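Local coordinates for hypothetical methylmalonyl-CoA decarboxylase alpha subunit (Sulfolobus tokodaii, PDB 1X0U), which is a putative carboxyl transferase subunit of the ClpP/crotonase superfamily, assembled with five other copies of itself, at residues 289-294 with 364-369; 403-408 with 412-417. All blocks are in the same frame, centred on the assembly; numbering follows the deposited sequence.

Contact 1 (289-294 with 364-369)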
ATOM      1  N   TYR A 289      24.845  38.193 -23.345  1.00 15.13           N
ATOM      2  CA  TYR A 289      23.648  39.025 -23.373  1.00 15.07           C
ATOM      3  C   TYR A 289      22.987  38.821 -22.030  1.00 14.87           C
ATOM      4  O   TYR A 289      23.518  38.100 -21.194  1.00 16.18           O
ATOM      5  CB  TYR A 289      22.689  38.599 -24.493  1.00 13.96           C
ATOM      6  CG  TYR A 289      22.310  37.143 -24.424  1.00 12.90           C
ATOM      7  CD1 TYR A 289      23.097  36.171 -25.041  1.00 13.02           C
ATOM      8  CD2 TYR A 289      21.186  36.726 -23.705  1.00 11.91           C
ATOM      9  CE1 TYR A 289      22.780  34.819 -24.949  1.00 14.04           C
ATOM     10  CE2 TYR A 289      20.860  35.374 -23.603  1.00 10.93           C
ATOM     11  CZ  TYR A 289      21.662  34.426 -24.224  1.00 11.97           C
ATOM     12  OH  TYR A 289      21.364  33.080 -24.104  1.00 13.28           O
ATOM     13  N   ASN A 290      21.823  39.427 -21.829  1.00 14.37           N
ATOM     14  CA  ASN A 290      21.128  39.312 -20.557  1.00 14.93           C
ATOM     15  C   ASN A 290      20.060  38.218 -20.533  1.00 16.26           C
ATOM     16  O   ASN A 290      18.933  38.440 -20.984  1.00 16.99           O
ATOM     17  CB  ASN A 290      20.492  40.659 -20.198  1.00 14.53           C
ATOM     18  CG  ASN A 290      19.965  40.691 -18.787  1.00 13.24           C
ATOM     19  OD1 ASN A 290      20.258  39.804 -17.984  1.00 15.46           O
ATOM     20  ND2 ASN A 290      19.195  41.719 -18.466  1.00 13.80           N
ATOM     21  N   MET A 291      20.414  37.047 -20.002  1.00 15.52           N
ATOM     22  CA  MET A 291      19.475  35.923 -19.918  1.00 14.62           C
ATOM     23  C   MET A 291      18.284  36.267 -19.024  1.00 14.44           C
ATOM     24  O   MET A 291      17.166  35.777 -19.234  1.00 14.13           O
ATOM     25  CB  MET A 291      20.186  34.669 -19.382  1.00 16.54           C
ATOM     26  CG  MET A 291      19.277  33.444 -19.153  1.00 15.85           C
ATOM     27  SD  MET A 291      18.477  32.761 -20.645  1.00 15.01           S
ATOM     28  CE  MET A 291      16.779  33.077 -20.288  1.00 19.28           C
ATOM     29  N   ARG A 292      18.518  37.123 -18.036  1.00 14.36           N
ATOM     30  CA  ARG A 292      17.448  37.516 -17.128  1.00 15.53           C
ATOM     31  C   ARG A 292      16.369  38.279 -17.878  1.00 16.24           C
ATOM     32  O   ARG A 292      15.211  38.290 -17.474  1.00 17.24           O
ATOM     33  CB  ARG A 292      17.980  38.403 -15.997  1.00 14.95           C
ATOM     34  CG  ARG A 292      18.933  37.718 -15.046  1.00 17.48           C
ATOM     35  CD  ARG A 292      19.105  38.541 -13.765  1.00 18.27           C
ATOM     36  NE  ARG A 292      19.928  37.834 -12.791  1.00 16.37           N
ATOM     37  CZ  ARG A 292      21.241  37.678 -12.905  1.00 17.75           C
ATOM     38  NH1 ARG A 292      21.878  38.194 -13.949  1.00 15.21           N
ATOM     39  NH2 ARG A 292      21.911  36.988 -11.991  1.00 17.65           N
ATOM     40  N   GLU A 293      16.750  38.930 -18.970  1.00 17.27           N
ATOM     41  CA  GLU A 293      15.785  39.699 -19.735  1.00 18.51           C
ATOM     42  C   GLU A 293      14.827  38.762 -20.429  1.00 16.76           C
ATOM     43  O   GLU A 293      13.654  39.079 -20.615  1.00 18.79           O
ATOM     44  CB  GLU A 293      16.487  40.604 -20.755  1.00 20.73           C
ATOM     45  CG  GLU A 293      15.521  41.466 -21.536  1.00 26.41           C
ATOM     46  CD  GLU A 293      14.633  42.295 -20.631  1.00 30.31           C
ATOM     47  OE1 GLU A 293      13.455  42.506 -20.990  1.00 33.28           O
ATOM     48  OE2 GLU A 293      15.110  42.745 -19.563  1.00 31.65           O
ATOM     49  N   ILE A 294      15.324  37.592 -20.803  1.00 16.51           N
ATOM     50  CA  ILE A 294      14.482  36.605 -21.450  1.00 14.20           C
ATOM     51  C   ILE A 294      13.489  36.048 -20.433  1.00 14.94           C
ATOM     52  O   ILE A 294      12.313  35.854 -20.755  1.00 13.30           O
ATOM     53  CB  ILE A 294      15.321  35.460 -22.052  1.00 13.87           C
ATOM     54  CG1 ILE A 294      16.253  36.020 -23.135  1.00 13.38           C
ATOM     55  CG2 ILE A 294      14.404  34.401 -22.631  1.00 10.95           C
ATOM     56  CD1 ILE A 294      17.120  34.970 -23.824  1.00 14.21           C
ATOM     57  N   ILE A 364      11.442  24.760 -15.527  1.00 10.70           N
ATOM     58  CA  ILE A 364      11.722  25.214 -16.877  1.00 10.37           C
ATOM     59  C   ILE A 364      13.210  25.461 -17.067  1.00 11.42           C
ATOM     60  O   ILE A 364      13.824  26.210 -16.302  1.00 11.11           O
ATOM     61  CB  ILE A 364      10.987  26.530 -17.205  1.00 12.61           C
ATOM     62  CG1 ILE A 364       9.474  26.313 -17.151  1.00 12.78           C
ATOM     63  CG2 ILE A 364      11.390  27.017 -18.591  1.00  9.89           C
ATOM     64  CD1 ILE A 364       8.987  25.250 -18.120  1.00 14.79           C
ATOM     65  N   SER A 365      13.789  24.833 -18.088  1.00 11.91           N
ATOM     66  CA  SER A 365      15.195  25.043 -18.406  1.00 12.64           C
ATOM     67  C   SER A 365      15.315  25.945 -19.645  1.00 13.38           C
ATOM     68  O   SER A 365      14.609  25.758 -20.638  1.00 12.61           O
ATOM     69  CB  SER A 365      15.905  23.718 -18.699  1.00 12.44           C
ATOM     70  OG  SER A 365      15.914  22.870 -17.569  1.00 14.10           O
ATOM     71  N   LEU A 366      16.204  26.929 -19.562  1.00 14.00           N
ATOM     72  CA  LEU A 366      16.476  27.847 -20.660  1.00 13.07           C
ATOM     73  C   LEU A 366      17.962  27.622 -20.847  1.00 12.62           C
ATOM     74  O   LEU A 366      18.763  27.930 -19.964  1.00 13.25           O
ATOM     75  CB  LEU A 366      16.163  29.290 -20.244  1.00 12.81           C
ATOM     76  CG  LEU A 366      14.691  29.469 -19.847  1.00 12.15           C
ATOM     77  CD1 LEU A 366      14.474  30.791 -19.133  1.00 14.58           C
ATOM     78  CD2 LEU A 366      13.830  29.371 -21.077  1.00 13.60           C
ATOM     79  N   VAL A 367      18.330  27.081 -22.002  1.00 13.07           N
ATOM     80  CA  VAL A 367      19.713  26.715 -22.256  1.00 10.94           C
ATOM     81  C   VAL A 367      20.584  27.556 -23.171  1.00 12.67           C
ATOM     82  O   VAL A 367      20.151  28.015 -24.232  1.00 12.15           O
ATOM     83  CB  VAL A 367      19.772  25.255 -22.781  1.00  9.78           C
ATOM     84  CG1 VAL A 367      21.228  24.789 -22.899  1.00  8.61           C
ATOM     85  CG2 VAL A 367      18.971  24.343 -21.854  1.00  8.93           C
ATOM     86  N   ASP A 368      21.835  27.713 -22.743  1.00 12.22           N
ATOM     87  CA  ASP A 368      22.869  28.422 -23.487  1.00 13.79           C
ATOM     88  C   ASP A 368      24.161  28.224 -22.722  1.00 12.70           C
ATOM     89  O   ASP A 368      24.654  29.120 -22.053  1.00 12.48           O
ATOM     90  CB  ASP A 368      22.558  29.919 -23.629  1.00 14.58           C
ATOM     91  CG  ASP A 368      23.521  30.617 -24.577  1.00 15.81           C
ATOM     92  OD1 ASP A 368      24.295  29.911 -25.267  1.00 14.74           O
ATOM     93  OD2 ASP A 368      23.502  31.869 -24.636  1.00 16.36           O
ATOM     94  N   THR A 369      24.695  27.018 -22.814  1.00 14.12           N
ATOM     95  CA  THR A 369      25.919  26.669 -22.120  1.00 14.92           C
ATOM     96  C   THR A 369      26.839  25.890 -23.054  1.00 14.58           C
ATOM     97  O   THR A 369      26.406  24.951 -23.727  1.00 16.63           O
ATOM     98  CB  THR A 369      25.601  25.838 -20.848  1.00 14.55           C
ATOM     99  OG1 THR A 369      26.822  25.410 -20.234  1.00 15.03           O
ATOM    100  CG2 THR A 369      24.736  24.622 -21.193  1.00 14.36           C
TER
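Tyr289 and Met291, at the start of helix 291-298, meet Asp368 and Leu366 on strand 363-369 of a crotonase-like mixed sheet in the carboxyl transferase domain. The helix lies over one face of the sheet. The Met291 and Leu366 CA atoms are the nearest across the two segments, at 8.6 Å. Four buried side chains make the contact, one polar pair and one apolar pair.

In the polar pair, Tyr289 OH donates a short hydrogen bond of 2.5 Å to Asp368 OD2. The carboxylate meets the ring at its edge, with the two planes only 11° apart. The hydroxyl approaches OD2 on the anti side, 24° out of the carboxylate plane. OD2 also lies 3.1 Å from Tyr289 CE1, which places it beside the phenol end of the ring and not over its face. Asp368 CG is anti to the backbone N (chi1 -171°), and this turn points the carboxylate at the tyrosine. Arg407 NE forms a salt bridge with the same OD2, while Lys408 NZ pairs with OD1. Both carboxylate oxygens are therefore held, and the rotation of the group is restricted. The Tyr289 ring also packs against Ile280, Val406 and Pro334.

The helix start is capped by Asn290. Its OD1 accepts a weak bond from Arg292 N at 3.2 Å.

In the apolar pair, the Met291 and Leu366 side chains cross at about a right angle. Ala331 on the neighbouring strand 325-332 touches both. Bends at chi2 and chi3 bring the terminal methyl of Met291, rather than the sulfur, closest to Leu366. Met291 CE lies 3.8 Å from Leu366 CB and, in a tight methyl-to-methyl contact, 3.4 Å from Leu366 CD1.

Contact 2 (403-408 with 412-417); sequences TVIVRK and GAHIAM
Strand 401-406 and the turn just after helix 411-416 come closest at Thr403 and Met417, whose CA atoms are 7.7 Å apart. The chain turns a corner at Arg407, runs through the short strand 408-410 and then enters helix 411-416. Within the helix, Ala416 N bonds to Gly412 O at 2.7 Å.

The two segments touch lightly, with no hydrogen bond between them. Thr403 OG1 sits 3.6 Å from Met417 O, but each has its polar partner nearby. OG1 bonds to Ser418 O, and Met417 O is bonded by Ser365 OG. Further along the strand, Ile405 extends its CD1 methyl to the edge of the His414 ring, close to the ring plane. Its CD1 is anti to CA (chi2 179°), which carries the methyl across to the helix. On the helix, His414 also packs on Leu147 of a second subunit, and Ile415 on Tyr150 of that subunit.

A parallel strand followed by a corner and a helix packed back beside it fits the repeated beta-alpha layout of the crotonase fold.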
ATOM      1  N   THR A 403      12.263  21.913 -21.481  1.00 10.83           N
ATOM      2  CA  THR A 403      13.501  22.588 -21.813  1.00 10.69           C
ATOM      3  C   THR A 403      13.328  23.449 -23.062  1.00 12.33           C
ATOM      4  O   THR A 403      12.727  23.021 -24.055  1.00 10.61           O
ATOM      5  CB  THR A 403      14.650  21.582 -22.047  1.00 11.45           C
ATOM      6  OG1 THR A 403      14.948  20.911 -20.817  1.00 13.90           O
ATOM      7  CG2 THR A 403      15.905  22.286 -22.522  1.00  8.60           C
ATOM      8  N   VAL A 404      13.833  24.676 -22.983  1.00 11.47           N
ATOM      9  CA  VAL A 404      13.794  25.595 -24.102  1.00 11.03           C
ATOM     10  C   VAL A 404      15.235  26.021 -24.338  1.00 12.00           C
ATOM     11  O   VAL A 404      15.817  26.773 -23.549  1.00 11.08           O
ATOM     12  CB  VAL A 404      12.950  26.851 -23.823  1.00 11.09           C
ATOM     13  CG1 VAL A 404      13.046  27.803 -25.015  1.00 10.67           C
ATOM     14  CG2 VAL A 404      11.503  26.479 -23.586  1.00 13.30           C
ATOM     15  N   ILE A 405      15.807  25.526 -25.427  1.00 12.66           N
ATOM     16  CA  ILE A 405      17.178  25.845 -25.783  1.00 12.64           C
ATOM     17  C   ILE A 405      17.200  27.171 -26.539  1.00 13.07           C
ATOM     18  O   ILE A 405      16.686  27.278 -27.653  1.00 13.75           O
ATOM     19  CB  ILE A 405      17.772  24.705 -26.636  1.00 13.30           C
ATOM     20  CG1 ILE A 405      17.755  23.408 -25.808  1.00 14.81           C
ATOM     21  CG2 ILE A 405      19.173  25.070 -27.103  1.00 13.13           C
ATOM     22  CD1 ILE A 405      18.295  22.175 -26.511  1.00 15.46           C
ATOM     23  N   VAL A 406      17.781  28.182 -25.904  1.00 12.63           N
ATOM     24  CA  VAL A 406      17.876  29.518 -26.469  1.00 10.83           C
ATOM     25  C   VAL A 406      19.023  29.614 -27.474  1.00 12.48           C
ATOM     26  O   VAL A 406      18.839  30.086 -28.597  1.00 11.27           O
ATOM     27  CB  VAL A 406      18.058  30.549 -25.333  1.00 12.12           C
ATOM     28  CG1 VAL A 406      18.477  31.903 -25.875  1.00 11.96           C
ATOM     29  CG2 VAL A 406      16.751  30.681 -24.575  1.00 11.70           C
ATOM     30  N   ARG A 407      20.200  29.148 -27.081  1.00 11.33           N
ATOM     31  CA  ARG A 407      21.350  29.200 -27.968  1.00 12.39           C
ATOM     32  C   ARG A 407      22.210  27.947 -27.848  1.00 13.34           C
ATOM     33  O   ARG A 407      21.766  26.852 -28.185  1.00 14.31           O
ATOM     34  CB  ARG A 407      22.190  30.454 -27.687  1.00 12.66           C
ATOM     35  CG  ARG A 407      23.180  30.801 -28.810  1.00 15.18           C
ATOM     36  CD  ARG A 407      23.822  32.179 -28.602  1.00 17.79           C
ATOM     37  NE  ARG A 407      24.588  32.266 -27.362  1.00 16.26           N
ATOM     38  CZ  ARG A 407      25.375  33.289 -27.045  1.00 17.62           C
ATOM     39  NH1 ARG A 407      26.041  33.294 -25.896  1.00 18.96           N
ATOM     40  NH2 ARG A 407      25.494  34.311 -27.880  1.00 15.43           N
ATOM     41  N   LYS A 408      23.434  28.100 -27.360  1.00 13.50           N
ATOM     42  CA  LYS A 408      24.332  26.961 -27.237  1.00 13.97           C
ATOM     43  C   LYS A 408      23.841  25.899 -26.267  1.00 15.43           C
ATOM     44  O   LYS A 408      23.150  26.195 -25.296  1.00 16.25           O
ATOM     45  CB  LYS A 408      25.718  27.434 -26.801  1.00 14.11           C
ATOM     46  CG  LYS A 408      26.398  28.377 -27.798  1.00 12.23           C
ATOM     47  CD  LYS A 408      27.866  28.566 -27.465  1.00 12.01           C
ATOM     48  CE  LYS A 408      28.069  29.074 -26.039  1.00 11.40           C
ATOM     49  NZ  LYS A 408      27.233  30.284 -25.802  1.00 13.71           N
ATOM     50  N   GLY A 412      28.322  17.548 -22.183  1.00 13.65           N
ATOM     51  CA  GLY A 412      27.684  17.133 -20.947  1.00 13.21           C
ATOM     52  C   GLY A 412      26.738  18.176 -20.404  1.00 13.02           C
ATOM     53  O   GLY A 412      25.685  17.840 -19.862  1.00 14.80           O
ATOM     54  N   ALA A 413      27.102  19.446 -20.553  1.00 12.43           N
ATOM     55  CA  ALA A 413      26.278  20.537 -20.057  1.00 10.87           C
ATOM     56  C   ALA A 413      24.933  20.542 -20.776  1.00 11.59           C
ATOM     57  O   ALA A 413      23.923  20.995 -20.236  1.00 10.30           O
ATOM     58  CB  ALA A 413      27.002  21.867 -20.235  1.00  8.78           C
ATOM     59  N   HIS A 414      24.920  20.023 -21.997  1.00 11.29           N
ATOM     60  CA  HIS A 414      23.685  19.937 -22.773  1.00 10.71           C
ATOM     61  C   HIS A 414      22.776  18.951 -22.053  1.00 11.00           C
ATOM     62  O   HIS A 414      21.592  19.209 -21.818  1.00 11.75           O
ATOM     63  CB  HIS A 414      23.985  19.418 -24.189  1.00 11.09           C
ATOM     64  CG  HIS A 414      22.767  18.988 -24.952  1.00 14.28           C
ATOM     65  ND1 HIS A 414      22.550  17.680 -25.333  1.00 14.09           N
ATOM     66  CD2 HIS A 414      21.714  19.696 -25.428  1.00 12.85           C
ATOM     67  CE1 HIS A 414      21.420  17.601 -26.013  1.00 11.88           C
ATOM     68  NE2 HIS A 414      20.892  18.810 -26.084  1.00 14.55           N
ATOM     69  N   ILE A 415      23.363  17.813 -21.706  1.00 10.09           N
ATOM     70  CA  ILE A 415      22.663  16.745 -21.009  1.00  9.88           C
ATOM     71  C   ILE A 415      22.233  17.205 -19.629  1.00 10.16           C
ATOM     72  O   ILE A 415      21.121  16.926 -19.193  1.00  7.38           O
ATOM     73  CB  ILE A 415      23.586  15.504 -20.854  1.00  9.59           C
ATOM     74  CG1 ILE A 415      24.128  15.104 -22.223  1.00  5.95           C
ATOM     75  CG2 ILE A 415      22.811  14.334 -20.222  1.00  7.94           C
ATOM     76  CD1 ILE A 415      25.226  14.078 -22.165  1.00  7.33           C
ATOM     77  N   ALA A 416      23.118  17.933 -18.953  1.00 11.30           N
ATOM     78  CA  ALA A 416      22.841  18.411 -17.601  1.00 11.91           C
ATOM     79  C   ALA A 416      21.743  19.463 -17.513  1.00 11.35           C
ATOM     80  O   ALA A 416      21.285  19.792 -16.418  1.00 11.45           O
ATOM     81  CB  ALA A 416      24.132  18.943 -16.959  1.00 12.32           C
ATOM     82  N   MET A 417      21.308  20.000 -18.645  1.00  9.56           N
ATOM     83  CA  MET A 417      20.256  21.004 -18.579  1.00 10.68           C
ATOM     84  C   MET A 417      18.881  20.370 -18.745  1.00 10.71           C
ATOM     85  O   MET A 417      17.867  21.066 -18.700  1.00 12.01           O
ATOM     86  CB  MET A 417      20.478  22.102 -19.629  1.00 12.27           C
ATOM     87  CG  MET A 417      21.629  23.062 -19.295  1.00 11.03           C
ATOM     88  SD  MET A 417      21.459  23.790 -17.649  1.00 14.91           S
ATOM     89  CE  MET A 417      20.106  24.962 -17.921  1.00  9.41           C
TER

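Along the chain, both segments of contact 1 come before those of contact 2, and the two centres lie about 10 Å apart. They share one mixed sheet, in which strands 363-369 and 401-406 are parallel neighbours. Ser365 O and Val404 N are 2.7 Å apart, a probable hydrogen bond between the strands. Leu366 points to helix 291-298, while Val367 points away from it and packs on Met417, with Val367 CG2 3.5 Å from Met417 CB. The sheet is thus covered by helix 291-298 on one face and by 412-417 on the other. The corner after strand 401-406 brings two basic residues of contact 2 to the Asp368 end of contact 1. Helices thus lie on both faces of these central strands, as in a crotonase-like unit.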